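Local coordinates for PTS system, IIA component (Streptococcus pneumoniae serotype 4, PDB 5T3U), which probably relays phosphoryl groups as the cytoplasmic IIA component of a mannose-family sugar phosphotransferase system associated with fucose utilization, at residues 9-14 / 105-110. Residues are numbered along the deposited sequence; the frame is centred on the assembly and turned at random.
Sequences RGILVA and PLLVEL
Helix-on-sheet packing in the α/β core of a mannose-type IIA domain brings I11 and V13 of strand 9-14 against L107 and L110 of helix 105-110. The axes of these two short segments approach to 10.4 Å and run nearly antiparallel, at 155°, and all four residues are buried. I11 reaches the helix with two branches. I11 CD1 lies 3.7 Å from L110 CB and 3.6 Å from L110 C, so this methyl touches the helix backbone as well as the base of a side chain. I11 CG2 meets L107 CD1 at 4.0 Å. L107 CD1 also lies 3.9 Å from V13 CG2, which places it against two strand residues that flank L12 and whose CB atoms point toward the helix; the V13 and L107 side chains cross at about a right angle. With CG anti to the backbone N (chi1 -180°), the end of L107 comes nearer the strand than its CB direction alone would suggest. Beyond the apolar patch, a water bridges the segments: it accepts from R9 NH1 at 2.8 Å and donates to L110 O, also at 2.8 Å. R9 NH2 is hydrogen-bonded to S116 O, just after the helix. Strand 9-14 lies between strands 39-44 and 68-75 of the parallel sheet; L107 and L110 also touch 68-75, helix 19-31 packs on V13 and L107, and helix 50-65 contacts L12 on the sheet's other face.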
loop_
_atom_site.group_PDB
_atom_site.type_symbol
_atom_site.label_atom_id
_atom_site.label_comp_id
_atom_site.label_asym_id
_atom_site.label_seq_id
_atom_site.Cartn_x
_atom_site.Cartn_y
_atom_site.Cartn_z
ATOM N N ARG A 9 6.743 -11.760 -17.299
ATOM C CA ARG A 9 6.243 -10.523 -16.700
ATOM C C ARG A 9 7.182 -10.071 -15.588
ATOM O O ARG A 9 7.452 -10.842 -14.675
ATOM C CB ARG A 9 4.856 -10.811 -16.108
ATOM C CG ARG A 9 3.984 -9.629 -15.767
ATOM C CD ARG A 9 2.555 -10.058 -15.582
ATOM N NE ARG A 9 2.126 -10.912 -16.675
ATOM C CZ ARG A 9 1.842 -12.200 -16.546
ATOM N NH1 ARG A 9 1.906 -12.772 -15.346
ATOM N NH2 ARG A 9 1.490 -12.911 -17.621
ATOM N N GLY A 10 7.686 -8.845 -15.699
ATOM C CA GLY A 10 8.439 -8.167 -14.632
ATOM C C GLY A 10 7.566 -7.152 -13.894
ATOM O O GLY A 10 6.472 -6.785 -14.363
ATOM N N ILE A 11 8.003 -6.715 -12.724
ATOM C CA ILE A 11 7.175 -5.800 -11.954
ATOM C C ILE A 11 8.046 -4.688 -11.465
ATOM O O ILE A 11 9.060 -4.932 -10.840
ATOM C CB ILE A 11 6.468 -6.502 -10.733
ATOM C CG1 ILE A 11 5.558 -7.658 -11.178
ATOM C CG2 ILE A 11 5.644 -5.474 -9.865
ATOM C CD1 ILE A 11 5.117 -8.522 -10.004
ATOM N N LEU A 12 7.661 -3.455 -11.747
ATOM C CA LEU A 12 8.329 -2.340 -11.103
ATOM C C LEU A 12 7.359 -1.681 -10.122
ATOM O O LEU A 12 6.246 -1.319 -10.506
ATOM C CB LEU A 12 8.790 -1.310 -12.135
ATOM C CG LEU A 12 9.404 -0.015 -11.594
ATOM C CD1 LEU A 12 10.721 -0.233 -10.805
ATOM C CD2 LEU A 12 9.623 0.940 -12.736
ATOM N N VAL A 13 7.782 -1.524 -8.873
ATOM C CA VAL A 13 6.919 -0.894 -7.871
ATOM C C VAL A 13 7.541 0.454 -7.619
ATOM O O VAL A 13 8.703 0.526 -7.170
ATOM C CB VAL A 13 6.920 -1.654 -6.521
ATOM C CG1 VAL A 13 5.813 -1.161 -5.634
ATOM C CG2 VAL A 13 6.797 -3.152 -6.722
ATOM N N ALA A 14 6.790 1.521 -7.880
ATOM C CA ALA A 14 7.364 2.868 -7.769
ATOM C C ALA A 14 6.501 3.802 -6.935
ATOM O O ALA A 14 5.301 3.761 -7.036
ATOM C CB ALA A 14 7.571 3.461 -9.156
ATOM N N PRO A 105 -2.285 -6.809 -1.395
ATOM C CA PRO A 105 -2.918 -7.900 -2.172
ATOM C C PRO A 105 -2.623 -7.903 -3.686
ATOM O O PRO A 105 -2.393 -8.984 -4.249
ATOM C CB PRO A 105 -4.406 -7.670 -1.926
ATOM C CG PRO A 105 -4.443 -7.092 -0.513
ATOM C CD PRO A 105 -3.269 -6.143 -0.508
ATOM N N LEU A 106 -2.645 -6.732 -4.338
ATOM C CA LEU A 106 -2.230 -6.629 -5.742
ATOM C C LEU A 106 -0.785 -7.088 -5.953
ATOM O O LEU A 106 -0.509 -7.937 -6.826
ATOM C CB LEU A 106 -2.394 -5.192 -6.262
ATOM C CG LEU A 106 -2.134 -4.973 -7.791
ATOM C CD1 LEU A 106 -2.952 -5.877 -8.700
ATOM C CD2 LEU A 106 -2.409 -3.515 -8.150
ATOM N N LEU A 107 0.145 -6.542 -5.156
ATOM C CA LEU A 107 1.568 -6.854 -5.334
ATOM C C LEU A 107 1.819 -8.350 -5.142
ATOM O O LEU A 107 2.422 -8.994 -5.996
ATOM C CB LEU A 107 2.478 -5.993 -4.424
ATOM C CG LEU A 107 3.998 -6.276 -4.576
ATOM C CD1 LEU A 107 4.486 -6.208 -6.061
ATOM C CD2 LEU A 107 4.849 -5.355 -3.663
ATOM N N VAL A 108 1.317 -8.914 -4.042
ATOM C CA VAL A 108 1.412 -10.352 -3.800
ATOM C C VAL A 108 0.883 -11.205 -4.948
ATOM O O VAL A 108 1.541 -12.155 -5.355
ATOM C CB VAL A 108 0.678 -10.755 -2.481
ATOM C CG1 VAL A 108 0.552 -12.302 -2.388
ATOM C CG2 VAL A 108 1.436 -10.196 -1.293
ATOM N N GLU A 109 -0.310 -10.885 -5.448
ATOM C CA GLU A 109 -0.905 -11.663 -6.522
ATOM C C GLU A 109 -0.094 -11.574 -7.823
ATOM O O GLU A 109 0.056 -12.566 -8.537
ATOM C CB GLU A 109 -2.339 -11.164 -6.794
ATOM C CG GLU A 109 -3.001 -11.786 -8.037
ATOM C CD GLU A 109 -2.983 -13.325 -8.035
ATOM O OE1 GLU A 109 -3.081 -13.949 -6.945
ATOM O OE2 GLU A 109 -2.869 -13.918 -9.136
ATOM N N LEU A 110 0.364 -10.367 -8.164
ATOM C CA LEU A 110 1.188 -10.191 -9.368
ATOM C C LEU A 110 2.505 -10.949 -9.243
ATOM O O LEU A 110 2.960 -11.575 -10.219
ATOM C CB LEU A 110 1.409 -8.711 -9.668
ATOM C CG LEU A 110 0.151 -8.007 -10.203
ATOM C CD1 LEU A 110 0.329 -6.479 -10.366
ATOM C CD2 LEU A 110 -0.354 -8.676 -11.524
HETATM O O HOH W 1 1.646 -11.656 -12.737
#